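Long-range contacts in endo-1,4-b-d-mannanase (Trichoderma reesei, PDB 1QNR), which probably hydrolyses the beta-1,4-mannosidic links inside mannan chains, as an endo-acting mannanase built on the TIM-barrel fold of glycoside hydrolase family 5: residues A[2-7]-A[195-200]; A[308-313]-A[325-330]. All blocks are in the same frame, centred on the assembly; numbering follows the deposited sequence. Where two conformers were deposited one is given.

Interaction 1 (A[2-7]-A[195-200]); sequences SSFVTI and DSNHLV. With NAG (2-acetamido-2-deoxy-beta-D-glucopyranose), chain G.
Phe-4, Val-5 and Ile-7 bring the N-terminal arm and the first strand of a small three-stranded antiparallel sheet against Asn-197, His-198 and Leu-199, at the N-terminal end of a TIM-barrel strand. The Phe-4 ring carries much of the contact. Asn-197 lies over one of its faces, with CB 3.6 Å from the ring centroid, a CH-pi contact. The amide of Asn-197 is stacked nearly flat on the ring, the planes 4° apart, and its CG is 3.4 Å from Phe-4 CZ. The CG of Phe-4 is anti to its carbonyl carbon (chi1 -69°), which swings the ring under this amide. The same ring turns an edge to the face of His-198 in an offset edge-to-face pair, with planes at 89°. With an alanine here, the Asn-197 amide would probably lose its flat support and the His-198 ring one of its aromatic neighbours.

Both partners are also held by polar bonds. ND1 of His-198 donates in its ring plane to the syn lone pair of Asp-195 OD2, 2.6 Å away. The other oxygen, OD1, accepts from Asn-197 N at 2.8 Å and closes an Asx turn. Asn-197 ND2 donates to O5 of a glycan NAG at 3.0 Å. Next along, two waters bridge the backbones: one joins Val-5 O to Leu-199 N, the other joins Val-5 O to Asn-197 O. Leu-199 then spreads its methyls, with CD1 4.0 Å from Val-5 CG1 and CD2 4.1 Å from Ile-7 CD1.

Strand 161-165 packs beside them through Phe-162 and Ala-163, and Phe-12 of strand 11-14 touches both Ile-7 and Leu-199. Trp-164 shares Asp-195 OD2 and sets its ring roughly perpendicular to that of His-198.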
loop_
_atom_site.group_PDB
_atom_site.type_symbol
_atom_site.label_atom_id
_atom_site.label_comp_id
_atom_site.label_asym_id
_atom_site.label_seq_id
_atom_site.Cartn_x
_atom_site.Cartn_y
_atom_site.Cartn_z
ATOM N N SER A 2 6.236 18.382 -12.306
ATOM C CA SER A 2 6.107 17.717 -11.014
ATOM C C SER A 2 5.137 18.525 -10.141
ATOM O O SER A 2 5.437 19.709 -9.878
ATOM C CB SER A 2 7.441 17.584 -10.274
ATOM O OG SER A 2 7.262 16.693 -9.165
ATOM N N SER A 3 3.968 17.959 -9.814
ATOM C CA SER A 3 2.977 18.734 -9.013
ATOM C C SER A 3 2.401 17.833 -7.923
ATOM O O SER A 3 2.732 16.649 -8.074
ATOM C CB SER A 3 1.821 19.247 -9.893
ATOM O OG SER A 3 1.329 18.219 -10.720
ATOM N N PHE A 4 1.473 18.273 -7.039
ATOM C CA PHE A 4 0.976 17.264 -6.080
ATOM C C PHE A 4 -0.050 16.377 -6.810
ATOM O O PHE A 4 -0.832 16.858 -7.696
ATOM C CB PHE A 4 0.269 17.929 -4.864
ATOM C CG PHE A 4 1.167 18.685 -3.933
ATOM C CD1 PHE A 4 2.213 18.066 -3.259
ATOM C CD2 PHE A 4 1.066 20.094 -3.838
ATOM C CE1 PHE A 4 3.068 18.798 -2.448
ATOM C CE2 PHE A 4 1.899 20.805 -2.964
ATOM C CZ PHE A 4 2.883 20.178 -2.255
ATOM N N VAL A 5 -0.136 15.086 -6.463
ATOM C CA VAL A 5 -1.123 14.171 -7.052
ATOM C C VAL A 5 -2.514 14.483 -6.454
ATOM O O VAL A 5 -2.732 14.615 -5.256
ATOM C CB VAL A 5 -0.781 12.673 -6.781
ATOM C CG1 VAL A 5 -1.921 11.768 -7.319
ATOM C CG2 VAL A 5 0.555 12.267 -7.384
ATOM N N THR A 6 -3.482 14.707 -7.395
ATOM C CA THR A 6 -4.871 15.063 -7.041
ATOM C C THR A 6 -5.832 14.151 -7.784
ATOM O O THR A 6 -5.448 13.303 -8.603
ATOM C CB THR A 6 -5.179 16.560 -7.388
ATOM O OG1 THR A 6 -5.042 16.692 -8.832
ATOM C CG2 THR A 6 -4.285 17.495 -6.583
ATOM N N ILE A 7 -7.138 14.302 -7.470
ATOM C CA ILE A 7 -8.219 13.617 -8.195
ATOM C C ILE A 7 -8.988 14.623 -9.094
ATOM O O ILE A 7 -9.412 15.639 -8.551
ATOM C CB ILE A 7 -9.109 12.870 -7.165
ATOM C CG1 ILE A 7 -8.297 11.647 -6.613
ATOM C CG2 ILE A 7 -10.390 12.313 -7.806
ATOM C CD1 ILE A 7 -8.922 11.002 -5.388
ATOM N N ASP A 195 -0.939 17.672 6.962
ATOM C CA ASP A 195 -0.551 17.786 5.547
ATOM C C ASP A 195 -1.819 17.982 4.680
ATOM O O ASP A 195 -2.667 17.051 4.595
ATOM C CB ASP A 195 0.218 16.519 5.118
ATOM C CG ASP A 195 0.550 16.381 3.639
ATOM O OD1 ASP A 195 0.106 17.156 2.774
ATOM O OD2 ASP A 195 1.418 15.466 3.342
ATOM N N SER A 196 -2.038 19.208 4.161
ATOM C CA SER A 196 -3.210 19.425 3.289
ATOM C C SER A 196 -2.933 19.269 1.790
ATOM O O SER A 196 -3.770 19.511 0.892
ATOM C CB SER A 196 -3.781 20.840 3.505
ATOM O OG SER A 196 -2.815 21.863 3.196
ATOM N N ASN A 197 -1.683 18.845 1.423
ATOM C CA ASN A 197 -1.305 18.699 0.062
ATOM C C ASN A 197 -1.627 17.327 -0.535
ATOM O O ASN A 197 -1.795 17.224 -1.742
ATOM C CB ASN A 197 0.231 18.901 -0.107
ATOM C CG ASN A 197 0.699 20.263 0.366
ATOM O OD1 ASN A 197 0.069 21.275 0.061
ATOM N ND2 ASN A 197 1.790 20.243 1.191
ATOM N N HIS A 198 -1.669 16.285 0.312
ATOM C CA HIS A 198 -1.703 14.876 -0.212
ATOM C C HIS A 198 -2.963 14.095 0.090
ATOM O O HIS A 198 -3.698 14.350 1.082
ATOM C CB HIS A 198 -0.498 14.092 0.401
ATOM C CG HIS A 198 0.846 14.606 -0.081
ATOM N ND1 HIS A 198 1.816 15.123 0.799
ATOM C CD2 HIS A 198 1.356 14.626 -1.359
ATOM C CE1 HIS A 198 2.871 15.431 0.005
ATOM N NE2 HIS A 198 2.612 15.202 -1.297
ATOM N N LEU A 199 -3.265 13.172 -0.853
ATOM C CA LEU A 199 -4.354 12.222 -0.678
ATOM C C LEU A 199 -4.105 11.226 0.470
ATOM O O LEU A 199 -2.941 10.986 0.857
ATOM C CB LEU A 199 -4.468 11.392 -1.983
ATOM C CG LEU A 199 -4.765 12.225 -3.249
ATOM C CD1 LEU A 199 -4.728 11.319 -4.525
ATOM C CD2 LEU A 199 -6.110 12.978 -3.148
ATOM N N VAL A 200 -5.169 10.692 1.083
ATOM C CA VAL A 200 -5.116 9.707 2.160
ATOM C C VAL A 200 -6.062 8.541 1.808
ATOM O O VAL A 200 -7.169 8.708 1.303
ATOM C CB VAL A 200 -5.513 10.330 3.497
ATOM C CG1 VAL A 200 -5.422 9.375 4.709
ATOM C CG2 VAL A 200 -4.636 11.567 3.839
HETATM C C1 NAG G . 3.928 23.090 3.139
HETATM C C2 NAG G . 4.005 24.576 2.824
HETATM C C3 NAG G . 3.021 25.214 3.806
HETATM C C4 NAG G . 1.609 24.599 3.661
HETATM C C5 NAG G . 1.662 23.061 3.891
HETATM C C6 NAG G . 0.314 22.387 3.653
HETATM C C7 NAG G . 6.059 25.806 2.255
HETATM C C8 NAG G . 7.370 26.302 2.773
HETATM N N2 NAG G . 5.409 24.980 3.133
HETATM O O3 NAG G . 2.960 26.621 3.485
HETATM O O4 NAG G . 0.745 25.166 4.710
HETATM O O5 NAG G . 2.596 22.544 2.926
HETATM O O6 NAG G . 0.406 20.990 4.128
HETATM O O7 NAG G . 5.547 26.135 1.230
HETATM O O HOH W 1 -1.282 13.385 -3.083
HETATM O O HOH W 2 -3.994 15.964 -3.116
#

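Interaction 2 (A[308-313]-A[325-330]); sequences WGDTFA and VWYNSS. With NAG (2-acetamido-2-deoxy-beta-D-glucopyranose), chain I.
Two backbone hydrogen bonds tie Gly-309 to Val-325 and Tyr-327. Gly-309 N donates to Val-325 O at 3.1 Å, and Tyr-327 N donates to Gly-309 O at 2.9 Å. The Trp-326 indole lies close against the backbone here. Its CE3 is 3.5 Å from Gly-309 C, and its CZ3 edge meets Asp-310 O near the ring plane. A CB on residue 309 would come too close to CE3 of Trp-326, so the absence of a side chain at Gly-309 lets the indole lie against the backbone.

Trp-308 and Tyr-327 run side by side. CZ2 of Trp-308 is 3.6 Å from Tyr-327 CD1, and the two rings touch along their rims, without stacking. Tyr-327 CG is anti to its backbone N (chi1 177°), which carries the ring along the indole.

The backbone bonds make a short parallel pairing. Strand 325-326 lies beside the C-terminal end of barrel strand 300-309, with Trp-308 opposite Val-325 and Gly-309 opposite Trp-326.

Asp-310 fixes the indole of Trp-308. Its OD2 accepts from Trp-308 NE1 at 2.9 Å, on the anti side and 32° out of the carboxylate plane, and also bonds His-44 ND1. OD1 takes Thr-311 N on its anti lone pair. His-44, from helix 35-47, stacks on Tyr-327.

Past Tyr-327 the chain makes a type II turn from Trp-326 to Ser-329. Asn-328, in this turn, carries a NAG through ND2, and C8 of that sugar comes to the Tyr-327 ring edge. Trp-326 O receives both Ser-329 N and, at 2.7 Å, Ser-329 OG. The same OG caps Trp-332 N at the start of helix 330-343.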
loop_
_atom_site.group_PDB
_atom_site.type_symbol
_atom_site.label_atom_id
_atom_site.label_comp_id
_atom_site.label_asym_id
_atom_site.label_seq_id
_atom_site.Cartn_x
_atom_site.Cartn_y
_atom_site.Cartn_z
ATOM N N TRP A 308 7.197 -6.301 -7.546
ATOM C CA TRP A 308 8.447 -6.176 -8.302
ATOM C C TRP A 308 9.581 -7.029 -7.747
ATOM O O TRP A 308 9.743 -7.090 -6.518
ATOM C CB TRP A 308 8.878 -4.658 -8.203
ATOM C CG TRP A 308 9.949 -4.227 -9.201
ATOM C CD1 TRP A 308 11.283 -4.155 -9.007
ATOM C CD2 TRP A 308 9.683 -3.947 -10.591
ATOM N NE1 TRP A 308 11.904 -3.731 -10.205
ATOM C CE2 TRP A 308 10.922 -3.656 -11.208
ATOM C CE3 TRP A 308 8.482 -3.864 -11.349
ATOM C CZ2 TRP A 308 11.047 -3.283 -12.570
ATOM C CZ3 TRP A 308 8.609 -3.498 -12.709
ATOM C CH2 TRP A 308 9.898 -3.228 -13.301
ATOM N N GLY A 309 10.353 -7.654 -8.652
ATOM C CA GLY A 309 11.635 -8.305 -8.263
ATOM C C GLY A 309 12.754 -7.707 -9.137
ATOM O O GLY A 309 12.480 -7.370 -10.291
ATOM N N ASP A 310 13.912 -7.523 -8.497
ATOM C CA ASP A 310 15.024 -6.962 -9.311
ATOM C C ASP A 310 16.354 -7.482 -8.769
ATOM O O ASP A 310 16.412 -8.250 -7.775
ATOM C CB ASP A 310 14.977 -5.404 -9.241
ATOM C CG ASP A 310 15.376 -4.773 -10.576
ATOM O OD1 ASP A 310 16.312 -5.274 -11.281
ATOM O OD2 ASP A 310 14.762 -3.711 -10.918
ATOM N N THR A 311 17.452 -7.160 -9.455
ATOM C CA THR A 311 18.784 -7.588 -9.056
ATOM C C THR A 311 19.757 -6.430 -9.133
ATOM O O THR A 311 19.422 -5.368 -9.774
ATOM C CB THR A 311 19.298 -8.753 -9.961
ATOM O OG1 THR A 311 19.538 -8.277 -11.303
ATOM C CG2 THR A 311 18.321 -9.922 -9.979
ATOM N N PHE A 312 20.885 -6.500 -8.428
ATOM C CA PHE A 312 21.735 -5.327 -8.182
ATOM C C PHE A 312 23.119 -5.472 -8.828
ATOM O O PHE A 312 23.528 -6.546 -9.285
ATOM C CB PHE A 312 21.848 -5.167 -6.655
ATOM C CG PHE A 312 20.501 -5.139 -5.953
ATOM C CD1 PHE A 312 19.457 -4.282 -6.417
ATOM C CD2 PHE A 312 20.272 -5.932 -4.846
ATOM C CE1 PHE A 312 18.208 -4.308 -5.769
ATOM C CE2 PHE A 312 19.027 -5.888 -4.201
ATOM C CZ PHE A 312 17.963 -5.116 -4.686
ATOM N N ALA A 313 23.877 -4.344 -8.875
ATOM C CA ALA A 313 25.194 -4.360 -9.527
ATOM C C ALA A 313 26.142 -5.432 -9.011
ATOM O O ALA A 313 27.031 -5.885 -9.801
ATOM C CB ALA A 313 25.865 -2.971 -9.407
ATOM N N VAL A 325 7.363 -10.802 -9.891
ATOM C CA VAL A 325 7.514 -10.664 -11.353
ATOM C C VAL A 325 8.874 -10.011 -11.526
ATOM O O VAL A 325 9.092 -8.840 -11.170
ATOM C CB VAL A 325 6.379 -9.828 -11.975
ATOM C CG1 VAL A 325 6.660 -9.628 -13.486
ATOM C CG2 VAL A 325 4.992 -10.434 -11.716
ATOM N N TRP A 326 9.886 -10.757 -11.991
ATOM C CA TRP A 326 11.268 -10.269 -12.087
ATOM C C TRP A 326 11.455 -9.335 -13.284
ATOM O O TRP A 326 10.994 -9.670 -14.425
ATOM C CB TRP A 326 12.240 -11.459 -12.238
ATOM C CG TRP A 326 12.320 -12.350 -10.994
ATOM C CD1 TRP A 326 11.653 -13.578 -10.811
ATOM C CD2 TRP A 326 13.073 -12.059 -9.801
ATOM N NE1 TRP A 326 11.959 -13.998 -9.535
ATOM C CE2 TRP A 326 12.793 -13.103 -8.912
ATOM C CE3 TRP A 326 13.879 -11.011 -9.368
ATOM C CZ2 TRP A 326 13.375 -13.149 -7.640
ATOM C CZ3 TRP A 326 14.442 -11.028 -8.078
ATOM C CH2 TRP A 326 14.180 -12.141 -7.221
ATOM N N TYR A 327 12.127 -8.193 -13.083
ATOM C CA TYR A 327 12.323 -7.259 -14.235
ATOM C C TYR A 327 13.032 -7.983 -15.397
ATOM O O TYR A 327 13.968 -8.801 -15.246
ATOM C CB TYR A 327 13.278 -6.143 -13.759
ATOM C CG TYR A 327 13.648 -5.143 -14.859
ATOM C CD1 TYR A 327 12.683 -4.424 -15.573
ATOM C CD2 TYR A 327 15.017 -5.021 -15.185
ATOM C CE1 TYR A 327 13.083 -3.574 -16.580
ATOM C CE2 TYR A 327 15.375 -4.190 -16.240
ATOM C CZ TYR A 327 14.413 -3.462 -16.881
ATOM O OH TYR A 327 14.811 -2.603 -17.891
ATOM N N ASN A 328 12.538 -7.702 -16.620
ATOM C CA ASN A 328 13.111 -8.196 -17.881
ATOM C C ASN A 328 12.796 -9.660 -18.166
ATOM O O ASN A 328 13.233 -10.187 -19.229
ATOM C CB ASN A 328 14.660 -8.012 -17.948
ATOM C CG ASN A 328 14.976 -6.967 -18.946
ATOM O OD1 ASN A 328 14.229 -6.220 -19.548
ATOM N ND2 ASN A 328 16.327 -6.833 -19.204
ATOM N N SER A 329 12.036 -10.374 -17.365
ATOM C CA SER A 329 11.617 -11.753 -17.600
ATOM C C SER A 329 10.464 -11.822 -18.576
ATOM O O SER A 329 9.832 -10.824 -18.972
ATOM C CB SER A 329 11.245 -12.371 -16.256
ATOM O OG SER A 329 9.981 -11.834 -15.734
ATOM N N SER A 330 10.101 -13.085 -18.965
ATOM C CA SER A 330 8.930 -13.272 -19.796
ATOM C C SER A 330 7.645 -12.826 -19.078
ATOM O O SER A 330 6.712 -12.313 -19.734
ATOM C CB SER A 330 8.777 -14.746 -20.223
ATOM O OG SER A 330 8.773 -15.663 -19.209
HETATM C C1 NAG I . 17.206 -5.820 -20.110
HETATM C C2 NAG I . 18.649 -5.596 -19.705
HETATM C C3 NAG I . 19.331 -4.753 -20.745
HETATM C C4 NAG I . 19.036 -5.391 -22.116
HETATM C C5 NAG I . 17.575 -5.695 -22.433
HETATM C C6 NAG I . 17.443 -6.578 -23.669
HETATM C C7 NAG I . 19.194 -5.639 -17.319
HETATM C C8 NAG I . 19.106 -4.933 -15.991
HETATM N N2 NAG I . 18.660 -4.947 -18.348
HETATM O O3 NAG I . 20.735 -4.902 -20.379
HETATM O O4 NAG I . 19.484 -4.477 -23.166
HETATM O O5 NAG I . 17.021 -6.516 -21.381
HETATM O O6 NAG I . 16.104 -6.538 -24.084
HETATM O O7 NAG I . 19.677 -6.678 -17.403
#

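Starting from the N terminus, residues 2-7 meet residues 195-200 in interaction 1. This closes a span of 187 residues, which holds the barrel strands 21-25, 52-54, 105-109 and 161-165. Interaction 2 opens only later and closes 11 residues, a span without helix or strand, between 308-313 and 325-330. The two are in series and neither nest nor cross. The centres of interaction 1 and interaction 2 lie about 30 Å apart. Both reach the parallel barrel sheet, but at different ends of strands: interaction 1 brings the N-terminal arm and its small antiparallel sheet to the start of strand 199-201, while interaction 2 adds strand 325-326, just before the last helix, where strand 300-309 finishes.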